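PDB 3BH0: dnab-like replicative helicase from Bacillus phage SPP1, which probably unwinds duplex DNA in the 5'-3' direction at the replication fork, driven by ATP hydrolysis, and is represented here by its ATPase domain. Local coordinates for residues 106-111 / 154-159. Residues are numbered along the deposited sequence; the frame is centred on the assembly and turned at random.
Sequences MGKKEN and INIFDK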
loop_
_atom_site.group_PDB
_atom_site.type_symbol
_atom_site.label_atom_id
_atom_site.label_comp_id
_atom_site.label_asym_id
_atom_site.label_seq_id
_atom_site.Cartn_x
_atom_site.Cartn_y
_atom_site.Cartn_z
ATOM N N MET A 106 5.239 5.369 12.560
ATOM C CA MET A 106 4.215 5.519 13.583
ATOM C C MET A 106 4.150 4.295 14.476
ATOM O O MET A 106 4.506 3.200 14.031
ATOM C CB MET A 106 2.833 5.646 12.925
ATOM C CG MET A 106 2.640 6.792 11.955
ATOM S SD MET A 106 0.978 6.765 11.232
ATOM C CE MET A 106 0.496 8.418 11.646
ATOM N N GLY A 107 3.662 4.471 15.709
ATOM C CA GLY A 107 3.304 3.355 16.592
ATOM C C GLY A 107 1.972 2.704 16.220
ATOM O O GLY A 107 1.157 3.305 15.508
ATOM N N LYS A 108 1.744 1.477 16.696
ATOM C CA LYS A 108 0.498 0.748 16.424
ATOM C C LYS A 108 -0.703 1.560 16.870
ATOM O O LYS A 108 -1.706 1.631 16.157
ATOM C CB LYS A 108 0.427 -0.608 17.148
ATOM C CG LYS A 108 1.729 -1.296 17.384
ATOM C CD LYS A 108 1.566 -2.557 18.249
ATOM C CE LYS A 108 2.807 -2.722 19.168
ATOM N NZ LYS A 108 2.983 -4.108 19.724
ATOM N N LYS A 109 -0.611 2.149 18.062
ATOM C CA LYS A 109 -1.677 2.993 18.587
ATOM C C LYS A 109 -2.142 4.004 17.536
ATOM O O LYS A 109 -3.337 4.133 17.275
ATOM C CB LYS A 109 -1.206 3.751 19.835
ATOM C CG LYS A 109 -1.106 2.938 21.122
ATOM C CD LYS A 109 -1.381 3.843 22.323
ATOM C CE LYS A 109 -0.564 3.450 23.518
ATOM N NZ LYS A 109 0.858 3.799 23.331
ATOM N N GLU A 110 -1.178 4.698 16.935
ATOM C CA GLU A 110 -1.422 5.737 15.946
ATOM C C GLU A 110 -2.055 5.219 14.656
ATOM O O GLU A 110 -2.908 5.871 14.093
ATOM C CB GLU A 110 -0.111 6.435 15.636
ATOM C CG GLU A 110 -0.234 7.919 15.455
ATOM C CD GLU A 110 1.121 8.630 15.514
ATOM O OE1 GLU A 110 1.950 8.300 16.402
ATOM O OE2 GLU A 110 1.352 9.532 14.682
ATOM N N ASN A 111 -1.615 4.050 14.200
ATOM C CA ASN A 111 -2.210 3.352 13.061
ATOM C C ASN A 111 -3.631 2.924 13.354
ATOM O O ASN A 111 -4.511 3.071 12.519
ATOM C CB ASN A 111 -1.368 2.113 12.672
ATOM C CG ASN A 111 -0.071 2.480 11.950
ATOM O OD1 ASN A 111 -0.068 2.726 10.751
ATOM N ND2 ASN A 111 1.030 2.529 12.687
ATOM N N ILE A 154 -5.169 -7.602 10.283
ATOM C CA ILE A 154 -4.194 -6.553 10.195
ATOM C C ILE A 154 -3.241 -6.806 11.330
ATOM O O ILE A 154 -3.637 -6.794 12.490
ATOM C CB ILE A 154 -4.839 -5.152 10.367
ATOM C CG1 ILE A 154 -5.966 -4.927 9.356
ATOM C CG2 ILE A 154 -3.778 -4.033 10.280
ATOM C CD1 ILE A 154 -5.530 -4.295 8.062
ATOM N N ASN A 155 -1.992 -7.078 11.001
ATOM C CA ASN A 155 -0.943 -7.108 11.998
ATOM C C ASN A 155 -0.144 -5.858 11.813
ATOM O O ASN A 155 -0.065 -5.335 10.692
ATOM C CB ASN A 155 -0.017 -8.310 11.815
ATOM C CG ASN A 155 -0.716 -9.625 12.063
ATOM O OD1 ASN A 155 -1.126 -10.320 11.116
ATOM N ND2 ASN A 155 -0.878 -9.972 13.341
ATOM N N ILE A 156 0.445 -5.380 12.904
ATOM C CA ILE A 156 1.269 -4.188 12.849
ATOM C C ILE A 156 2.607 -4.442 13.524
ATOM O O ILE A 156 2.648 -4.930 14.649
ATOM C CB ILE A 156 0.575 -2.952 13.465
ATOM C CG1 ILE A 156 -0.813 -2.743 12.835
ATOM C CG2 ILE A 156 1.457 -1.711 13.280
ATOM C CD1 ILE A 156 -1.651 -1.592 13.439
ATOM N N PHE A 157 3.694 -4.099 12.828
ATOM C CA PHE A 157 5.032 -4.176 13.394
ATOM C C PHE A 157 5.646 -2.783 13.419
ATOM O O PHE A 157 6.078 -2.263 12.388
ATOM C CB PHE A 157 5.914 -5.146 12.584
ATOM C CG PHE A 157 5.451 -6.589 12.633
ATOM C CD1 PHE A 157 6.084 -7.505 13.467
ATOM C CD2 PHE A 157 4.386 -7.025 11.841
ATOM C CE1 PHE A 157 5.661 -8.821 13.518
ATOM C CE2 PHE A 157 3.967 -8.363 11.874
ATOM C CZ PHE A 157 4.615 -9.260 12.717
ATOM N N ASP A 158 5.699 -2.197 14.607
ATOM C CA ASP A 158 6.011 -0.781 14.749
ATOM C C ASP A 158 7.425 -0.449 15.225
ATOM O O ASP A 158 7.702 0.691 15.554
ATOM C CB ASP A 158 4.956 -0.081 15.639
ATOM C CG ASP A 158 5.143 -0.364 17.129
ATOM O OD1 ASP A 158 6.034 -1.170 17.491
ATOM O OD2 ASP A 158 4.390 0.235 17.940
ATOM N N LYS A 159 8.314 -1.435 15.250
ATOM C CA LYS A 159 9.715 -1.207 15.625
ATOM C C LYS A 159 10.393 -0.190 14.713
ATOM O O LYS A 159 10.306 -0.281 13.479
ATOM C CB LYS A 159 10.488 -2.516 15.605
ATOM C CG LYS A 159 11.776 -2.458 16.377
ATOM C CD LYS A 159 12.611 -3.699 16.139
ATOM C CE LYS A 159 13.879 -3.624 16.960
ATOM N NZ LYS A 159 15.046 -3.977 16.106
#
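Asp-158 reaches across from the end of strand 154-157 to the first turn of helix 108-119, where its OD2 accepts a hydrogen bond from the backbone N of Lys-108 (3.2 Å). The bond is fairly straight, 162° at the hydrogen, and meets the anti side of the carboxylate close to its plane. A chi1 of 77° sets the Asp-158 carboxylate between its own N and carbonyl carbon and turns it to the helix start. There a carboxylate probably also gains from the helix dipole, although Gly-107 holds the N-cap position itself.

The Lys-108 side chain crosses that of Asp-158 at about a right angle, its CG 3.1 Å from Asp-158 OD2. Its ammonium group makes no salt bridge here: NZ stays 4.8 Å from Asp-158 OD1, near enough for a favourable but probably weak attraction on the exposed side of the contact.

Deeper in, Ile-156 supplies the apolar part. Its two branches divide the helix surface: CG2 lies 4.1 Å from Lys-108 CA, while CD1, extended by a chi2 of 176°, packs against Asn-111 CB at 3.8 Å. Gly-107 O accepts hydrogen bonds from both the backbone N and ND2 of Asn-111, which hold the first turn and fix the amide. The ND2 bond, 2.9 Å long, approaches from above the carbonyl plane rather than along a lone pair.

Ser-103 OG bonds to Met-106 O and tethers the turn leading from strand 98-103 into the helix. Strand 154-157, the outermost of the sheet within this chain, pairs in parallel with that same strand. The contact thus lies within a right-handed crossover of the P-loop NTPase core, packing strand 154-157 against the start of helix 108-119, the first of several helices in the connection.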